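Local coordinates for protein VP2 (Primate bocaparvovirus 1, PDB 7L0Y) that forms the T=1 icosahedral capsid of human bocavirus 1, built by self-assembly of sixty copies of its capsid proteins, at residues F74-Y79 / G423-K428; R37-T42 / W162-Y167; S356-Q361 / N382-R387. All coordinates share one frame; numbering follows the deposited sequence.

Interaction 1. Residues F74-Y79 / G423-K428; sequences FNFNQY and GTIFIK
F74 meets I425 and I427 in a buried, mainly apolar contact, where strand 71-74 gives way to a loop and passes beside strand 424-429 inside the barrel of the subunit. One backbone hydrogen bond fastens the two backbones: F74 N donates to I425 O at 2.9 Å, nearly straight at 165°, and the donor lies almost in line with the C=O bond. F74 has its CG opposite the carbonyl carbon (chi1 -67°), which carries the ring along the neighbouring strand. The same I425 O lies at the edge of the ring, close to its plane, 3.6 Å from F74 CD2.

The CD2-CE2 side of the ring also touches branched methyls. I425 CG2 is 3.7 Å from F74 CD2, and I427 CG2 approaches F74 CE2 to 3.6 Å at a slant. Isoleucine suits both places, because its CB branch puts a methyl close to the backbone, where a ring running along the strand can reach it. F76, further along the loop, adds only a loose touch, its CE2 standing 4.4 Å from I425 CD1. On the other face of strand 424-429, T424 CG2 sits over one face of the F426 ring, 3.7 Å above its plane and offset toward the rim.

F74 also packs on I107 and V452, and I425 on I134, V105 and I107, while W162 meets the rings of both F74 and F76 edge-to-face. Phenylalanines and isoleucines thus fill the space between strands 71-74, 424-429 and 132-137 on one side and strands 95-118 and 446-462 on the other. Two sheets packed face to face around such a core are the hallmark of the viral jelly roll, and the order 71-74, 424-429, 132-137, 208-210 is consistent with its C-H-E-F sheet.

Interaction 2. Residues R37-T42 / W162-Y167; sequences RQFITT and WKLFQY
F39 and I40 on strand 30-42 run parallel to W162 and K163 on strand 161-169. Two strong backbone bonds hold the strands together: W162 N donates to Q38 O at 2.9 Å, in the carbonyl plane and nearly straight (172°), and I40 N returns a bond of equal length to W162 O from somewhat out of that carbonyl's plane. W162 thus grips the residues on either side of F39, the usual parallel-strand pattern. A weaker bond, L164 N to I40 O at 3.4 Å, follows as the second strand is interrupted.

The F39 side chain begins against the partner strand and then leaves it. Its CB lies 3.4 Å from W162 O and 4.2 Å from W162 CB. CG stands between the backbone N and the carbonyl carbon (chi1 66°), which swings the ring off the partner backbone. CD1 still reaches L164 CD2, 4.2 Å away and oblique to the ring. Beyond that the ring leaves strand 161-169 behind: it meets F74 edge-to-face and packs on I107, L110 and V452, an apolar setting that suits phenylalanine. L164 spreads its two methyls, CD1 over one face of the W162 indole, offset toward its rim, and CD2 against T41 CB at 4.1 Å, while T41 OG1 hydrogen-bonds to T72 OG1.

On the reverse face I40 and K163 lie side by side and point the same way, I40 CG2 being 3.9 Å from K163 CG. Lysine's methylenes suit the apolar neighbour, and its chain is exposed.

Backbone bonds from R37, F39 and T41 tie strand 30-42 to antiparallel strand 446-462 along its other edge. That pairing is consistent with the BIDG sheet of the parvovirus jelly roll, with strand 161-169 added alongside strand B.

Interaction 3. Residues S356-Q361 / N382-R387; sequences SMLRDQ and NQVWDR
Q361 runs straight beyond CG (chi2 180°) to V384, whereas R359 folds back on itself (chi2 -74°, chi3 -66°) to bring its guanidinium beside D386. The extended glutamine places NE2 3.0 Å from V384 O. This bond is nearly straight, uses a carbonyl lone pair, and keeps the acceptor in the amide plane. G277 N donates to OE1 at the other end of the amide, so both ends are held and its rotation is fixed. The amide stands nearly perpendicular to the W385 ring.

The bent arginine directs NH1 to D386 O, 3.2 Å away and close to the guanidinium plane, though tilted from that of the carbonyl. R359 CD rests near the same backbone, 3.7 Å from R387 O. Between these two arms, D386 N donates to L358 O at 3.2 Å, coming from above the carbonyl plane. L358, third residue of the type I turn S356-R359, packs its side chain on D386 and V384: its CB is 3.6 Å from D386 CB, and its CD2 meets V384 CG2 at 4.1 Å.

The D386 carboxylate has other partners, OD2 in a salt bridge with K517 and OD1 accepting from D404 N of a neighbouring subunit. Q361, V384 and W385 also join an antiparallel ladder with that chain.

Side-chain donors from Q361 and R359 thus satisfy the carbonyls of V384 and D386, and a backbone N-H that of L358. The lysine and N-H around the D386 carboxylate would probably favour its charged form.

How the interactions relate
Interactions 1 and 2 are neighbours, their centres about 10 Å apart, and they touch: L164 packs on I427, and Y167 sets its ring edge-to-face on F426. Their segments interleave along the chain, in the order 37-42, 74-79, 162-167, 423-428, so the two pairings knit early and late parts of the sequence into one jelly-roll core. Interaction 3 has its centre about 33 Å from that of interaction 1, though nearest atoms come within about 7 Å, and about 40 Å from that of interaction 2. It falls in the long connection between strands 215-232 and 424-429, consistent with the G-H loop of parvovirus capsids, and there joins a neighbouring subunit.

Interaction 1. Residues F74-Y79 / G423-K428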
# COMPACT_ATOMS: atom_id res chain seq x y z
N PHE A 74 -63.72 -39.12 -66.87
CA PHE A 74 -62.48 -39.28 -67.61
C PHE A 74 -61.95 -40.69 -67.45
O PHE A 74 -61.90 -41.23 -66.34
CB PHE A 74 -61.43 -38.28 -67.11
CG PHE A 74 -61.75 -36.86 -67.40
CD1 PHE A 74 -61.40 -36.30 -68.60
CD2 PHE A 74 -62.43 -36.09 -66.48
CE1 PHE A 74 -61.72 -35.00 -68.89
CE2 PHE A 74 -62.73 -34.78 -66.77
CZ PHE A 74 -62.37 -34.23 -67.97
N ASN A 75 -61.56 -41.30 -68.57
CA ASN A 75 -60.95 -42.62 -68.58
C ASN A 75 -59.57 -42.52 -69.20
O ASN A 75 -59.44 -42.30 -70.41
CB ASN A 75 -61.82 -43.61 -69.33
CG ASN A 75 -61.29 -45.01 -69.24
OD1 ASN A 75 -60.62 -45.37 -68.28
ND2 ASN A 75 -61.58 -45.82 -70.24
N PHE A 76 -58.54 -42.70 -68.38
CA PHE A 76 -57.16 -42.66 -68.83
C PHE A 76 -56.55 -44.03 -69.06
O PHE A 76 -55.35 -44.11 -69.31
CB PHE A 76 -56.31 -41.87 -67.84
CG PHE A 76 -56.68 -40.44 -67.76
CD1 PHE A 76 -56.16 -39.53 -68.65
CD2 PHE A 76 -57.59 -40.01 -66.82
CE1 PHE A 76 -56.52 -38.22 -68.58
CE2 PHE A 76 -57.95 -38.70 -66.75
CZ PHE A 76 -57.42 -37.80 -67.63
N ASN A 77 -57.33 -45.10 -68.97
CA ASN A 77 -56.72 -46.42 -68.85
C ASN A 77 -56.51 -47.03 -70.24
O ASN A 77 -57.37 -47.70 -70.81
CB ASN A 77 -57.62 -47.29 -67.99
CG ASN A 77 -56.99 -48.59 -67.63
OD1 ASN A 77 -55.78 -48.70 -67.52
ND2 ASN A 77 -57.81 -49.60 -67.42
N GLN A 78 -55.29 -46.86 -70.72
CA GLN A 78 -54.78 -47.45 -71.95
C GLN A 78 -53.39 -46.88 -72.18
O GLN A 78 -53.10 -45.78 -71.72
CB GLN A 78 -55.69 -47.15 -73.14
CG GLN A 78 -55.30 -47.84 -74.42
CD GLN A 78 -56.35 -47.74 -75.48
OE1 GLN A 78 -57.48 -47.35 -75.20
NE2 GLN A 78 -55.98 -48.04 -76.71
N TYR A 79 -52.55 -47.61 -72.92
CA TYR A 79 -51.19 -47.13 -73.14
C TYR A 79 -51.13 -46.13 -74.28
O TYR A 79 -50.34 -45.18 -74.24
CB TYR A 79 -50.23 -48.30 -73.37
CG TYR A 79 -49.96 -49.11 -72.13
CD1 TYR A 79 -49.03 -48.69 -71.21
CD2 TYR A 79 -50.61 -50.30 -71.90
CE1 TYR A 79 -48.76 -49.42 -70.09
CE2 TYR A 79 -50.36 -51.04 -70.79
CZ TYR A 79 -49.43 -50.60 -69.88
OH TYR A 79 -49.18 -51.34 -68.76
N GLY A 423 -58.00 -42.80 -59.19
CA GLY A 423 -59.42 -42.57 -59.05
C GLY A 423 -60.02 -41.98 -60.31
O GLY A 423 -59.36 -41.24 -61.05
N THR A 424 -61.27 -42.32 -60.57
CA THR A 424 -61.98 -41.74 -61.70
C THR A 424 -62.34 -40.29 -61.40
O THR A 424 -62.86 -39.98 -60.33
CB THR A 424 -63.24 -42.53 -62.01
OG1 THR A 424 -62.87 -43.85 -62.42
CG2 THR A 424 -64.03 -41.87 -63.10
N ILE A 425 -62.08 -39.41 -62.35
CA ILE A 425 -62.51 -38.03 -62.26
C ILE A 425 -63.88 -37.93 -62.91
O ILE A 425 -64.04 -38.20 -64.10
CB ILE A 425 -61.52 -37.09 -62.93
CG1 ILE A 425 -60.17 -37.18 -62.23
CG2 ILE A 425 -62.03 -35.67 -62.86
CD1 ILE A 425 -59.07 -36.57 -63.02
N PHE A 426 -64.88 -37.57 -62.11
CA PHE A 426 -66.23 -37.35 -62.60
C PHE A 426 -66.43 -35.87 -62.84
O PHE A 426 -65.95 -35.04 -62.06
CB PHE A 426 -67.26 -37.86 -61.61
CG PHE A 426 -67.23 -39.33 -61.43
CD1 PHE A 426 -67.91 -40.15 -62.30
CD2 PHE A 426 -66.52 -39.89 -60.40
CE1 PHE A 426 -67.89 -41.50 -62.14
CE2 PHE A 426 -66.51 -41.24 -60.24
CZ PHE A 426 -67.19 -42.04 -61.11
N ILE A 427 -67.14 -35.54 -63.90
CA ILE A 427 -67.41 -34.16 -64.24
C ILE A 427 -68.82 -34.07 -64.79
O ILE A 427 -69.23 -34.91 -65.60
CB ILE A 427 -66.37 -33.62 -65.24
CG1 ILE A 427 -66.67 -32.18 -65.64
CG2 ILE A 427 -66.28 -34.50 -66.42
CD1 ILE A 427 -65.60 -31.58 -66.48
N LYS A 428 -69.57 -33.10 -64.31
CA LYS A 428 -70.80 -32.73 -64.98
C LYS A 428 -70.91 -31.23 -64.86
O LYS A 428 -70.27 -30.62 -64.01
CB LYS A 428 -72.05 -33.38 -64.39
CG LYS A 428 -72.41 -32.89 -63.04
CD LYS A 428 -73.67 -33.54 -62.55
CE LYS A 428 -74.06 -32.98 -61.19
NZ LYS A 428 -74.49 -31.57 -61.28

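Interaction 2. Residues R37-T42 / W162-Y167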
# COMPACT_ATOMS: atom_id res chain seq x y z
N ARG A 37 -55.36 -32.97 -73.78
CA ARG A 37 -56.45 -33.06 -74.72
C ARG A 37 -57.43 -31.92 -74.47
O ARG A 37 -57.49 -31.35 -73.39
CB ARG A 37 -57.22 -34.38 -74.64
CG ARG A 37 -56.42 -35.60 -74.91
CD ARG A 37 -55.94 -35.67 -76.32
NE ARG A 37 -55.23 -36.91 -76.57
CZ ARG A 37 -53.93 -37.08 -76.36
NH1 ARG A 37 -53.20 -36.09 -75.90
NH2 ARG A 37 -53.38 -38.25 -76.62
N GLN A 38 -58.18 -31.61 -75.51
CA GLN A 38 -59.34 -30.75 -75.42
C GLN A 38 -60.55 -31.66 -75.30
O GLN A 38 -60.78 -32.50 -76.18
CB GLN A 38 -59.41 -29.87 -76.67
CG GLN A 38 -60.51 -28.84 -76.76
CD GLN A 38 -60.45 -27.77 -75.71
OE1 GLN A 38 -61.36 -27.61 -74.92
NE2 GLN A 38 -59.33 -27.07 -75.65
N PHE A 39 -61.30 -31.53 -74.22
CA PHE A 39 -62.45 -32.38 -73.99
C PHE A 39 -63.72 -31.55 -74.10
O PHE A 39 -63.70 -30.33 -73.94
CB PHE A 39 -62.41 -33.06 -72.61
CG PHE A 39 -62.53 -32.12 -71.46
CD1 PHE A 39 -63.77 -31.72 -71.00
CD2 PHE A 39 -61.42 -31.65 -70.81
CE1 PHE A 39 -63.88 -30.86 -69.97
CE2 PHE A 39 -61.53 -30.80 -69.76
CZ PHE A 39 -62.76 -30.40 -69.34
N ILE A 40 -64.82 -32.23 -74.40
CA ILE A 40 -66.14 -31.62 -74.43
C ILE A 40 -67.07 -32.48 -73.60
O ILE A 40 -67.09 -33.71 -73.76
CB ILE A 40 -66.66 -31.45 -75.86
CG1 ILE A 40 -68.00 -30.72 -75.85
CG2 ILE A 40 -66.77 -32.78 -76.58
CD1 ILE A 40 -68.48 -30.33 -77.19
N THR A 41 -67.84 -31.85 -72.72
CA THR A 41 -68.82 -32.55 -71.91
C THR A 41 -70.17 -31.87 -72.07
O THR A 41 -70.25 -30.64 -72.14
CB THR A 41 -68.39 -32.62 -70.44
OG1 THR A 41 -69.31 -33.43 -69.70
CG2 THR A 41 -68.31 -31.25 -69.80
N THR A 42 -71.22 -32.67 -72.13
CA THR A 42 -72.57 -32.20 -72.35
C THR A 42 -73.48 -32.74 -71.26
O THR A 42 -73.11 -33.63 -70.50
CB THR A 42 -73.09 -32.62 -73.73
OG1 THR A 42 -73.08 -34.05 -73.83
CG2 THR A 42 -72.20 -32.06 -74.82
N TRP A 162 -61.87 -35.00 -77.18
CA TRP A 162 -62.29 -36.09 -76.33
C TRP A 162 -63.70 -35.85 -75.80
O TRP A 162 -63.91 -34.93 -75.01
CB TRP A 162 -61.30 -36.20 -75.18
CG TRP A 162 -61.44 -37.38 -74.31
CD1 TRP A 162 -62.26 -38.44 -74.49
CD2 TRP A 162 -60.70 -37.65 -73.12
NE1 TRP A 162 -62.10 -39.34 -73.48
CE2 TRP A 162 -61.14 -38.88 -72.63
CE3 TRP A 162 -59.70 -36.96 -72.43
CZ2 TRP A 162 -60.62 -39.44 -71.47
CZ3 TRP A 162 -59.19 -37.52 -71.28
CH2 TRP A 162 -59.66 -38.74 -70.81
N LYS A 163 -64.65 -36.67 -76.22
CA LYS A 163 -66.02 -36.55 -75.75
C LYS A 163 -66.19 -37.53 -74.62
O LYS A 163 -65.99 -38.72 -74.79
CB LYS A 163 -67.01 -36.91 -76.84
CG LYS A 163 -66.72 -36.34 -78.22
CD LYS A 163 -67.91 -36.57 -79.13
CE LYS A 163 -67.67 -36.06 -80.54
NZ LYS A 163 -66.81 -36.97 -81.33
N LEU A 164 -66.57 -37.03 -73.46
CA LEU A 164 -66.78 -37.87 -72.29
C LEU A 164 -68.04 -38.72 -72.39
O LEU A 164 -69.03 -38.31 -72.98
CB LEU A 164 -66.80 -37.02 -71.03
CG LEU A 164 -65.42 -36.68 -70.46
CD1 LEU A 164 -64.31 -36.79 -71.50
CD2 LEU A 164 -65.41 -35.33 -69.77
N PHE A 165 -68.00 -39.91 -71.82
CA PHE A 165 -69.15 -40.79 -71.84
C PHE A 165 -69.93 -40.65 -70.56
O PHE A 165 -69.39 -40.25 -69.53
CB PHE A 165 -68.73 -42.24 -72.01
CG PHE A 165 -68.51 -42.64 -73.43
CD1 PHE A 165 -69.49 -43.32 -74.12
CD2 PHE A 165 -67.33 -42.34 -74.08
CE1 PHE A 165 -69.30 -43.69 -75.43
CE2 PHE A 165 -67.12 -42.72 -75.39
CZ PHE A 165 -68.11 -43.39 -76.07
N GLN A 166 -71.22 -40.96 -70.62
CA GLN A 166 -72.07 -40.91 -69.45
C GLN A 166 -71.69 -42.01 -68.48
O GLN A 166 -71.43 -43.15 -68.86
CB GLN A 166 -73.52 -41.07 -69.86
CG GLN A 166 -74.46 -40.87 -68.75
CD GLN A 166 -75.87 -40.96 -69.20
OE1 GLN A 166 -76.15 -41.19 -70.37
NE2 GLN A 166 -76.79 -40.75 -68.28
N TYR A 167 -71.69 -41.67 -67.20
CA TYR A 167 -71.46 -42.63 -66.15
C TYR A 167 -72.72 -43.39 -65.82
O TYR A 167 -73.82 -42.84 -65.82
CB TYR A 167 -70.91 -41.92 -64.91
CG TYR A 167 -70.82 -42.77 -63.68
CD1 TYR A 167 -69.97 -43.85 -63.63
CD2 TYR A 167 -71.51 -42.43 -62.54
CE1 TYR A 167 -69.86 -44.61 -62.50
CE2 TYR A 167 -71.40 -43.16 -61.42
CZ TYR A 167 -70.58 -44.25 -61.40
OH TYR A 167 -70.47 -44.99 -60.25

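Interaction 3. Residues S356-Q361 / N382-R387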
# COMPACT_ATOMS: atom_id res chain seq x y z
N SER A 356 -42.34 -65.84 -77.40
CA SER A 356 -41.75 -66.03 -76.09
C SER A 356 -42.09 -67.44 -75.62
O SER A 356 -43.21 -67.91 -75.83
CB SER A 356 -42.26 -65.00 -75.09
OG SER A 356 -41.73 -65.21 -73.80
N MET A 357 -41.13 -68.11 -75.00
CA MET A 357 -41.33 -69.50 -74.67
C MET A 357 -41.96 -69.70 -73.30
O MET A 357 -42.10 -70.84 -72.86
CB MET A 357 -40.00 -70.24 -74.74
CG MET A 357 -39.40 -70.31 -76.12
SD MET A 357 -40.37 -71.23 -77.31
CE MET A 357 -41.06 -69.91 -78.29
N LEU A 358 -42.34 -68.63 -72.61
CA LEU A 358 -43.20 -68.72 -71.45
C LEU A 358 -44.66 -68.50 -71.80
O LEU A 358 -45.51 -68.49 -70.90
CB LEU A 358 -42.76 -67.73 -70.38
CG LEU A 358 -41.54 -68.19 -69.60
CD1 LEU A 358 -41.02 -67.09 -68.72
CD2 LEU A 358 -41.95 -69.38 -68.76
N ARG A 359 -44.97 -68.31 -73.07
CA ARG A 359 -46.34 -68.25 -73.54
C ARG A 359 -46.60 -69.45 -74.43
O ARG A 359 -45.69 -70.23 -74.73
CB ARG A 359 -46.62 -66.95 -74.30
CG ARG A 359 -46.42 -65.69 -73.48
CD ARG A 359 -47.54 -65.49 -72.48
NE ARG A 359 -48.81 -65.23 -73.13
CZ ARG A 359 -49.97 -65.12 -72.49
NH1 ARG A 359 -50.01 -65.24 -71.18
NH2 ARG A 359 -51.08 -64.88 -73.17
N ASP A 360 -47.85 -69.58 -74.87
CA ASP A 360 -48.23 -70.61 -75.83
C ASP A 360 -47.87 -72.00 -75.32
O ASP A 360 -47.42 -72.87 -76.07
CB ASP A 360 -47.60 -70.34 -77.18
CG ASP A 360 -48.12 -69.08 -77.81
OD1 ASP A 360 -49.22 -68.62 -77.43
OD2 ASP A 360 -47.41 -68.51 -78.66
N GLN A 361 -48.07 -72.22 -74.03
CA GLN A 361 -47.71 -73.47 -73.40
C GLN A 361 -48.79 -74.52 -73.65
O GLN A 361 -49.96 -74.19 -73.86
CB GLN A 361 -47.52 -73.25 -71.90
CG GLN A 361 -46.50 -72.18 -71.56
CD GLN A 361 -46.34 -71.98 -70.08
OE1 GLN A 361 -47.17 -72.41 -69.29
NE2 GLN A 361 -45.28 -71.30 -69.69
N ASN A 382 -45.61 -75.35 -59.13
CA ASN A 382 -44.46 -75.30 -60.04
C ASN A 382 -44.85 -74.87 -61.45
O ASN A 382 -44.19 -75.25 -62.42
CB ASN A 382 -43.74 -76.65 -60.09
CG ASN A 382 -43.15 -77.03 -58.77
OD1 ASN A 382 -42.73 -76.18 -57.99
ND2 ASN A 382 -43.16 -78.32 -58.48
N GLN A 383 -45.91 -74.09 -61.58
CA GLN A 383 -46.28 -73.49 -62.85
C GLN A 383 -45.59 -72.14 -62.96
O GLN A 383 -45.58 -71.36 -62.01
CB GLN A 383 -47.78 -73.31 -62.98
CG GLN A 383 -48.57 -74.57 -63.14
CD GLN A 383 -50.05 -74.30 -63.15
OE1 GLN A 383 -50.50 -73.34 -62.55
NE2 GLN A 383 -50.80 -75.14 -63.83
N VAL A 384 -44.99 -71.88 -64.11
CA VAL A 384 -44.39 -70.59 -64.40
C VAL A 384 -44.88 -70.16 -65.78
O VAL A 384 -44.96 -70.99 -66.69
CB VAL A 384 -42.85 -70.62 -64.35
CG1 VAL A 384 -42.38 -70.95 -62.94
CG2 VAL A 384 -42.30 -71.64 -65.32
N TRP A 385 -45.25 -68.90 -65.91
CA TRP A 385 -45.69 -68.40 -67.20
C TRP A 385 -45.44 -66.91 -67.25
O TRP A 385 -45.38 -66.24 -66.23
CB TRP A 385 -47.17 -68.73 -67.45
CG TRP A 385 -48.14 -68.07 -66.52
CD1 TRP A 385 -48.84 -66.94 -66.76
CD2 TRP A 385 -48.50 -68.50 -65.20
NE1 TRP A 385 -49.62 -66.63 -65.69
CE2 TRP A 385 -49.44 -67.57 -64.71
CE3 TRP A 385 -48.12 -69.57 -64.39
CZ2 TRP A 385 -50.00 -67.68 -63.45
CZ3 TRP A 385 -48.68 -69.67 -63.14
CH2 TRP A 385 -49.61 -68.74 -62.68
N ASP A 386 -45.40 -66.36 -68.45
CA ASP A 386 -45.25 -64.93 -68.58
C ASP A 386 -46.63 -64.33 -68.77
O ASP A 386 -47.56 -65.03 -69.15
CB ASP A 386 -44.33 -64.57 -69.75
CG ASP A 386 -42.91 -64.29 -69.31
OD1 ASP A 386 -42.61 -64.43 -68.11
OD2 ASP A 386 -42.08 -63.94 -70.18
N ARG A 387 -46.77 -63.03 -68.50
CA ARG A 387 -48.05 -62.34 -68.68
C ARG A 387 -48.33 -62.13 -70.16
O ARG A 387 -47.42 -62.15 -70.98
CB ARG A 387 -48.07 -60.98 -67.99
CG ARG A 387 -47.77 -60.98 -66.50
CD ARG A 387 -48.37 -59.78 -65.79
NE ARG A 387 -49.83 -59.87 -65.68
CZ ARG A 387 -50.68 -58.99 -66.19
NH1 ARG A 387 -50.25 -57.92 -66.83
NH2 ARG A 387 -51.98 -59.18 -66.04